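Local coordinates for assembly chaperone of ribosomal protein L4 (Acl4) (Chaetomium thermophilum, PDB 5TQB) that acts as an assembly chaperone for ribosomal protein L4, probably holding its client on a superhelical surface of TPR-type helix pairs, at residues Thr13-Gly18 with Leu45-Gln50; Asp19-Ala24 with Val53-Ile58. All blocks are in the same frame, centred on the assembly; numbering follows the deposited sequence.

Contact 1: residues Thr13-Gly18 with Leu45-Gln50; sequences TLLEEG and LTLLGQ
Leu15 reaches across from helix 4-16 to Leu47 and Gln50 on helix 41-54. CB sets out toward the partner helix, and with CG anti to the backbone N (chi1 -171°) the isobutyl branch keeps heading that way. CB and CG form the stem, and the two methyls then part. CD1 turns to the side chain of Ile20, lying 4.1 Å from its CG1, while CD2 makes the contact with 45-50. There it sits 4.1 Å from Leu47 CD1 and 3.8 Å from Gln50 OE1, so a single methyl touches both an apolar branch and an amide oxygen.

Here helix 4-16 packs on helix 41-54, the first helix of the predicted TPR, in the manner of stacked helical repeats. Leu47 slides past Leu15 in the opposite direction, and its side chain also rests on Leu8, Ala11 and Thr12.

Gln50 comes at about a right angle to Leu15, its chain extended beyond CG. Its amide turns NE2 to a hydrogen bond with Glu86 OE1, which should help fix the rotation that sets OE1 against the leucine methyl. A Schellman motif ends helix 4-16 just past Leu15, with Gly18 N bonded to Leu15 O at 3.1 Å and Gly18 at positive phi. That same Leu15 O also accepts a hydrogen bond from a polar side chain of the other protein chain.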
ATOM      1  N   THR B  13       8.694 -10.155  16.226  1.00 66.57           N
ATOM      2  CA  THR B  13       7.383 -10.770  16.057  1.00 61.74           C
ATOM      3  C   THR B  13       6.302  -9.792  16.486  1.00 59.20           C
ATOM      4  O   THR B  13       5.282  -9.653  15.813  1.00 61.20           O
ATOM      5  CB  THR B  13       7.248 -12.062  16.885  1.00 64.62           C
ATOM      6  OG1 THR B  13       8.262 -12.991  16.491  1.00 66.48           O
ATOM      7  CG2 THR B  13       5.873 -12.704  16.682  1.00 63.09           C
ATOM      8  N   LEU B  14       6.534  -9.111  17.605  1.00 56.91           N
ATOM      9  CA  LEU B  14       5.586  -8.129  18.117  1.00 61.35           C
ATOM     10  C   LEU B  14       5.395  -6.991  17.116  1.00 61.94           C
ATOM     11  O   LEU B  14       4.282  -6.513  16.911  1.00 63.45           O
ATOM     12  CB  LEU B  14       6.062  -7.570  19.461  1.00 65.02           C
ATOM     13  CG  LEU B  14       5.960  -8.503  20.672  1.00 69.89           C
ATOM     14  CD1 LEU B  14       6.677  -7.904  21.873  1.00 72.20           C
ATOM     15  CD2 LEU B  14       4.509  -8.790  21.012  1.00 71.52           C
ATOM     16  N   LEU B  15       6.486  -6.568  16.494  1.00 60.51           N
ATOM     17  CA  LEU B  15       6.437  -5.504  15.508  1.00 63.41           C
ATOM     18  C   LEU B  15       5.654  -5.964  14.279  1.00 64.78           C
ATOM     19  O   LEU B  15       4.866  -5.205  13.715  1.00 61.73           O
ATOM     20  CB  LEU B  15       7.857  -5.088  15.117  1.00 63.62           C
ATOM     21  CG  LEU B  15       7.999  -3.833  14.255  1.00 63.63           C
ATOM     22  CD1 LEU B  15       7.429  -2.610  14.953  1.00 63.72           C
ATOM     23  CD2 LEU B  15       9.458  -3.603  13.909  1.00 65.45           C
ATOM     24  N   GLU B  16       5.863  -7.216  13.883  1.00 67.96           N
ATOM     25  CA  GLU B  16       5.187  -7.778  12.719  1.00 68.46           C
ATOM     26  C   GLU B  16       3.709  -8.053  12.990  1.00 70.45           C
ATOM     27  O   GLU B  16       2.948  -8.319  12.061  1.00 71.45           O
ATOM     28  CB  GLU B  16       5.873  -9.070  12.273  1.00 72.21           C
ATOM     29  CG  GLU B  16       7.231  -8.864  11.624  1.00 78.36           C
ATOM     30  CD  GLU B  16       7.835 -10.158  11.106  1.00 83.22           C
ATOM     31  OE1 GLU B  16       7.201 -11.223  11.274  1.00 88.52           O
ATOM     32  OE2 GLU B  16       8.941 -10.111  10.526  1.00 82.14           O
ATOM     33  N   GLU B  17       3.312  -7.998  14.259  1.00 73.00           N
ATOM     34  CA  GLU B  17       1.913  -8.192  14.646  1.00 76.12           C
ATOM     35  C   GLU B  17       1.223  -6.860  14.909  1.00 74.48           C
ATOM     36  O   GLU B  17       0.087  -6.827  15.379  1.00 72.96           O
ATOM     37  CB  GLU B  17       1.812  -9.071  15.897  1.00 78.82           C
ATOM     38  CG  GLU B  17       1.984 -10.552  15.625  1.00 85.00           C
ATOM     39  CD  GLU B  17       1.847 -11.405  16.876  1.00 90.92           C
ATOM     40  OE1 GLU B  17       1.107 -11.007  17.806  1.00 93.00           O
ATOM     41  OE2 GLU B  17       2.485 -12.478  16.925  1.00 91.68           O
ATOM     42  N   GLY B  18       1.917  -5.763  14.620  1.00 72.92           N
ATOM     43  CA  GLY B  18       1.361  -4.437  14.808  1.00 71.57           C
ATOM     44  C   GLY B  18       1.284  -4.007  16.263  1.00 74.13           C
ATOM     45  O   GLY B  18       0.606  -3.030  16.589  1.00 74.87           O
ATOM     46  N   LEU B  45      20.021  -1.909  17.659  1.00 61.50           N
ATOM     47  CA  LEU B  45      19.801  -0.491  17.421  1.00 59.41           C
ATOM     48  C   LEU B  45      18.978  -0.286  16.151  1.00 59.19           C
ATOM     49  O   LEU B  45      18.129   0.602  16.088  1.00 58.51           O
ATOM     50  CB  LEU B  45      21.141   0.237  17.334  1.00 57.68           C
ATOM     51  CG  LEU B  45      21.914   0.268  18.653  1.00 59.83           C
ATOM     52  CD1 LEU B  45      23.390   0.581  18.424  1.00 61.35           C
ATOM     53  CD2 LEU B  45      21.282   1.277  19.601  1.00 59.07           C
ATOM     54  N   THR B  46      19.220  -1.120  15.146  1.00 59.13           N
ATOM     55  CA  THR B  46      18.435  -1.074  13.919  1.00 55.25           C
ATOM     56  C   THR B  46      16.962  -1.297  14.241  1.00 60.63           C
ATOM     57  O   THR B  46      16.098  -0.548  13.779  1.00 62.23           O
ATOM     58  CB  THR B  46      18.910  -2.140  12.918  1.00 52.31           C
ATOM     59  OG1 THR B  46      20.227  -1.813  12.471  1.00 58.61           O
ATOM     60  CG2 THR B  46      17.992  -2.225  11.713  1.00 48.93           C
ATOM     61  N   LEU B  47      16.688  -2.323  15.046  1.00 58.97           N
ATOM     62  CA  LEU B  47      15.321  -2.678  15.402  1.00 57.32           C
ATOM     63  C   LEU B  47      14.648  -1.552  16.172  1.00 56.55           C
ATOM     64  O   LEU B  47      13.506  -1.195  15.897  1.00 55.62           O
ATOM     65  CB  LEU B  47      15.305  -3.959  16.235  1.00 58.31           C
ATOM     66  CG  LEU B  47      13.942  -4.416  16.747  1.00 57.56           C
ATOM     67  CD1 LEU B  47      12.999  -4.675  15.593  1.00 55.13           C
ATOM     68  CD2 LEU B  47      14.095  -5.667  17.601  1.00 62.18           C
ATOM     69  N   LEU B  48      15.364  -0.995  17.140  1.00 58.04           N
ATOM     70  CA  LEU B  48      14.858   0.147  17.885  1.00 60.73           C
ATOM     71  C   LEU B  48      14.593   1.327  16.946  1.00 61.65           C
ATOM     72  O   LEU B  48      13.706   2.144  17.195  1.00 63.07           O
ATOM     73  CB  LEU B  48      15.849   0.540  18.984  1.00 61.97           C
ATOM     74  CG  LEU B  48      15.749  -0.276  20.274  1.00 61.44           C
ATOM     75  CD1 LEU B  48      16.999  -0.097  21.121  1.00 62.56           C
ATOM     76  CD2 LEU B  48      14.519   0.128  21.059  1.00 62.34           C
ATOM     77  N   GLY B  49      15.355   1.397  15.858  1.00 61.45           N
ATOM     78  CA  GLY B  49      15.166   2.429  14.856  1.00 61.94           C
ATOM     79  C   GLY B  49      13.873   2.236  14.086  1.00 60.29           C
ATOM     80  O   GLY B  49      13.090   3.178  13.945  1.00 58.69           O
ATOM     81  N   GLN B  50      13.664   1.019  13.581  1.00 59.86           N
ATOM     82  CA  GLN B  50      12.434   0.661  12.872  1.00 61.26           C
ATOM     83  C   GLN B  50      11.211   0.943  13.734  1.00 62.19           C
ATOM     84  O   GLN B  50      10.208   1.468  13.254  1.00 68.02           O
ATOM     85  CB  GLN B  50      12.412  -0.831  12.515  1.00 62.34           C
ATOM     86  CG  GLN B  50      13.538  -1.314  11.623  1.00 68.31           C
ATOM     87  CD  GLN B  50      13.619  -2.836  11.550  1.00 70.37           C
ATOM     88  OE1 GLN B  50      12.856  -3.541  12.204  1.00 74.53           O
ATOM     89  NE2 GLN B  50      14.550  -3.342  10.750  1.00 70.34           N
TER

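Contact 2: residues Asp19-Ala24 with Val53-Ile58; sequences DIETAA and VELGDI
Two helix ends of the TPR-type array meet where Ile20, in the first turn of helix 20-32, packs against Glu54 and Leu55, where helix 41-54 runs into its closing turn. Helix 20-32 is capped by Asp19: OD1 takes the hydroxyl of Thr22, with OG1 at 2.9 Å and 39° out of the carboxylate plane, and a weak bond from Thr22 N. At the other end Gly56, with positive phi, closes helix 41-54 in a Schellman motif, its N 3.0 Å from Val53 O.

Ile20 splits its work between two branches. CG2, anti to the backbone N, lies 3.3 Å from Leu55 CD2, unusually close for two methyls, the side chains sliding past each other in opposite directions. CG1 is swung the other way, anti to the carbonyl carbon (chi1 -56°), and carries CD1 across the stem of Glu54 to lie 3.8 Å from its CB. An alanine at Ile20 would probably leave Leu55 CD2 with little more than the CB to rest on and the Glu54 stem without CD1.

The chain of Glu54 bends at chi2, and its carboxylate is hydrogen-bonded by polar side chains of the other protein chain. Beyond the two segments, Asp19 OD2 makes a salt bridge to a basic side chain of that other chain. Glu21, bent at chi2, turns its carboxylate toward the leucine, with OE2 3.5 Å from Leu55 CD2.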
ATOM      1  N   ASP B  19       1.977  -4.730  17.139  1.00 74.73           N
ATOM      2  CA  ASP B  19       2.008  -4.388  18.560  1.00 78.75           C
ATOM      3  C   ASP B  19       3.278  -3.594  18.861  1.00 78.03           C
ATOM      4  O   ASP B  19       4.182  -4.070  19.547  1.00 79.48           O
ATOM      5  CB  ASP B  19       1.932  -5.650  19.425  1.00 83.74           C
ATOM      6  CG  ASP B  19       1.633  -5.342  20.881  1.00 91.35           C
ATOM      7  OD1 ASP B  19       1.867  -4.189  21.309  1.00 93.87           O
ATOM      8  OD2 ASP B  19       1.161  -6.251  21.602  1.00 94.70           O
ATOM      9  N   ILE B  20       3.315  -2.367  18.352  1.00 76.51           N
ATOM     10  CA  ILE B  20       4.519  -1.540  18.370  1.00 75.13           C
ATOM     11  C   ILE B  20       4.925  -1.112  19.781  1.00 75.18           C
ATOM     12  O   ILE B  20       6.112  -1.055  20.098  1.00 74.15           O
ATOM     13  CB  ILE B  20       4.329  -0.292  17.476  1.00 74.24           C
ATOM     14  CG1 ILE B  20       3.954  -0.726  16.055  1.00 73.85           C
ATOM     15  CG2 ILE B  20       5.600   0.554  17.449  1.00 76.10           C
ATOM     16  CD1 ILE B  20       3.556   0.409  15.144  1.00 77.90           C
ATOM     17  N   GLU B  21       3.943  -0.818  20.625  1.00 78.67           N
ATOM     18  CA  GLU B  21       4.217  -0.361  21.985  1.00 82.69           C
ATOM     19  C   GLU B  21       5.019  -1.397  22.772  1.00 79.94           C
ATOM     20  O   GLU B  21       6.038  -1.078  23.387  1.00 81.53           O
ATOM     21  CB  GLU B  21       2.905  -0.066  22.718  1.00 88.78           C
ATOM     22  CG  GLU B  21       1.974   0.889  21.984  1.00 92.42           C
ATOM     23  CD  GLU B  21       2.608   2.240  21.708  1.00 95.81           C
ATOM     24  OE1 GLU B  21       3.484   2.666  22.492  1.00 98.11           O
ATOM     25  OE2 GLU B  21       2.230   2.874  20.701  1.00 95.55           O
ATOM     26  N   THR B  22       4.557  -2.640  22.749  1.00 75.56           N
ATOM     27  CA  THR B  22       5.210  -3.703  23.501  1.00 77.60           C
ATOM     28  C   THR B  22       6.566  -4.058  22.892  1.00 73.65           C
ATOM     29  O   THR B  22       7.495  -4.431  23.608  1.00 73.41           O
ATOM     30  CB  THR B  22       4.325  -4.959  23.556  1.00 76.09           C
ATOM     31  OG1 THR B  22       3.009  -4.594  23.990  1.00 73.88           O
ATOM     32  CG2 THR B  22       4.912  -5.992  24.511  1.00 76.73           C
ATOM     33  N   ALA B  23       6.672  -3.934  21.572  1.00 68.09           N
ATOM     34  CA  ALA B  23       7.924  -4.194  20.872  1.00 63.15           C
ATOM     35  C   ALA B  23       9.016  -3.249  21.353  1.00 61.93           C
ATOM     36  O   ALA B  23      10.157  -3.657  21.557  1.00 59.89           O
ATOM     37  CB  ALA B  23       7.730  -4.050  19.372  1.00 65.55           C
ATOM     38  N   ALA B  24       8.668  -1.980  21.526  1.00 66.90           N
ATOM     39  CA  ALA B  24       9.635  -0.996  21.983  1.00 68.37           C
ATOM     40  C   ALA B  24      10.137  -1.370  23.370  1.00 69.28           C
ATOM     41  O   ALA B  24      11.323  -1.249  23.666  1.00 71.59           O
ATOM     42  CB  ALA B  24       9.018   0.385  21.999  1.00 69.23           C
ATOM     43  N   VAL B  53      10.404   4.576  14.121  1.00 67.80           N
ATOM     44  CA  VAL B  53       9.925   5.097  12.844  1.00 67.56           C
ATOM     45  C   VAL B  53       8.439   4.812  12.743  1.00 69.35           C
ATOM     46  O   VAL B  53       7.647   5.685  12.399  1.00 70.28           O
ATOM     47  CB  VAL B  53      10.662   4.449  11.645  1.00 64.31           C
ATOM     48  CG1 VAL B  53       9.769   4.369  10.402  1.00 65.90           C
ATOM     49  CG2 VAL B  53      11.936   5.211  11.332  1.00 60.02           C
ATOM     50  N   GLU B  54       8.069   3.575  13.048  1.00 70.46           N
ATOM     51  CA  GLU B  54       6.677   3.161  12.988  1.00 72.31           C
ATOM     52  C   GLU B  54       5.842   3.921  14.018  1.00 71.20           C
ATOM     53  O   GLU B  54       4.634   4.071  13.849  1.00 71.29           O
ATOM     54  CB  GLU B  54       6.565   1.654  13.216  1.00 75.27           C
ATOM     55  CG  GLU B  54       7.393   0.826  12.240  1.00 78.45           C
ATOM     56  CD  GLU B  54       6.545   0.052  11.247  1.00 82.00           C
ATOM     57  OE1 GLU B  54       6.974  -0.099  10.082  1.00 85.63           O
ATOM     58  OE2 GLU B  54       5.453  -0.415  11.633  1.00 81.33           O
ATOM     59  N   LEU B  55       6.491   4.404  15.076  1.00 70.52           N
ATOM     60  CA  LEU B  55       5.812   5.183  16.112  1.00 70.15           C
ATOM     61  C   LEU B  55       5.656   6.654  15.731  1.00 70.61           C
ATOM     62  O   LEU B  55       4.911   7.392  16.376  1.00 70.07           O
ATOM     63  CB  LEU B  55       6.579   5.101  17.433  1.00 69.64           C
ATOM     64  CG  LEU B  55       6.452   3.819  18.263  1.00 69.69           C
ATOM     65  CD1 LEU B  55       7.352   3.904  19.495  1.00 67.11           C
ATOM     66  CD2 LEU B  55       5.005   3.558  18.668  1.00 70.05           C
ATOM     67  N   GLY B  56       6.374   7.080  14.698  1.00 71.55           N
ATOM     68  CA  GLY B  56       6.351   8.468  14.281  1.00 73.63           C
ATOM     69  C   GLY B  56       7.331   9.337  15.052  1.00 76.13           C
ATOM     70  O   GLY B  56       7.341  10.557  14.885  1.00 79.65           O
ATOM     71  N   ASP B  57       8.148   8.717  15.901  1.00 75.54           N
ATOM     72  CA  ASP B  57       9.198   9.436  16.620  1.00 78.86           C
ATOM     73  C   ASP B  57      10.476   9.450  15.790  1.00 77.96           C
ATOM     74  O   ASP B  57      11.350   8.600  15.951  1.00 77.22           O
ATOM     75  CB  ASP B  57       9.465   8.806  17.988  1.00 82.66           C
ATOM     76  CG  ASP B  57      10.396   9.652  18.847  1.00 88.59           C
ATOM     77  OD1 ASP B  57      10.407   9.464  20.082  1.00 90.77           O
ATOM     78  OD2 ASP B  57      11.110  10.515  18.288  1.00 90.38           O
ATOM     79  N   ILE B  58      10.575  10.436  14.908  1.00 79.39           N
ATOM     80  CA  ILE B  58      11.663  10.521  13.943  1.00 78.16           C
ATOM     81  C   ILE B  58      13.004  10.796  14.610  1.00 75.92           C
ATOM     82  O   ILE B  58      14.032  10.269  14.192  1.00 73.12           O
ATOM     83  CB  ILE B  58      11.380  11.643  12.911  1.00 75.67           C
ATOM     84  CG1 ILE B  58      10.027  11.420  12.230  1.00 76.86           C
ATOM     85  CG2 ILE B  58      12.476  11.719  11.865  1.00 74.58           C
ATOM     86  CD1 ILE B  58       9.871  10.065  11.557  1.00 77.40           C
TER

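How the contacts relate
Both contacts bring helix 41-54 against the two helices that come before it in the chain: contact 1 against helix 4-16, contact 2 its C-terminal end against the start of helix 20-32. Their centres are 7 Å apart, and the turn between the two partner helices joins them directly, since Asp19 N is 2.9 Å from Leu14 O, a probable hydrogen bond completing the Schellman motif. Contact 1 is buried and small, hiding 100 Å², leucine against leucine with one amide oxygen alongside. Contact 2 lies at the surface and hides 213 Å², mixing aliphatic branches with acidic side chains. In both, residues also touch the other protein chain, carboxylates among them in contact 2.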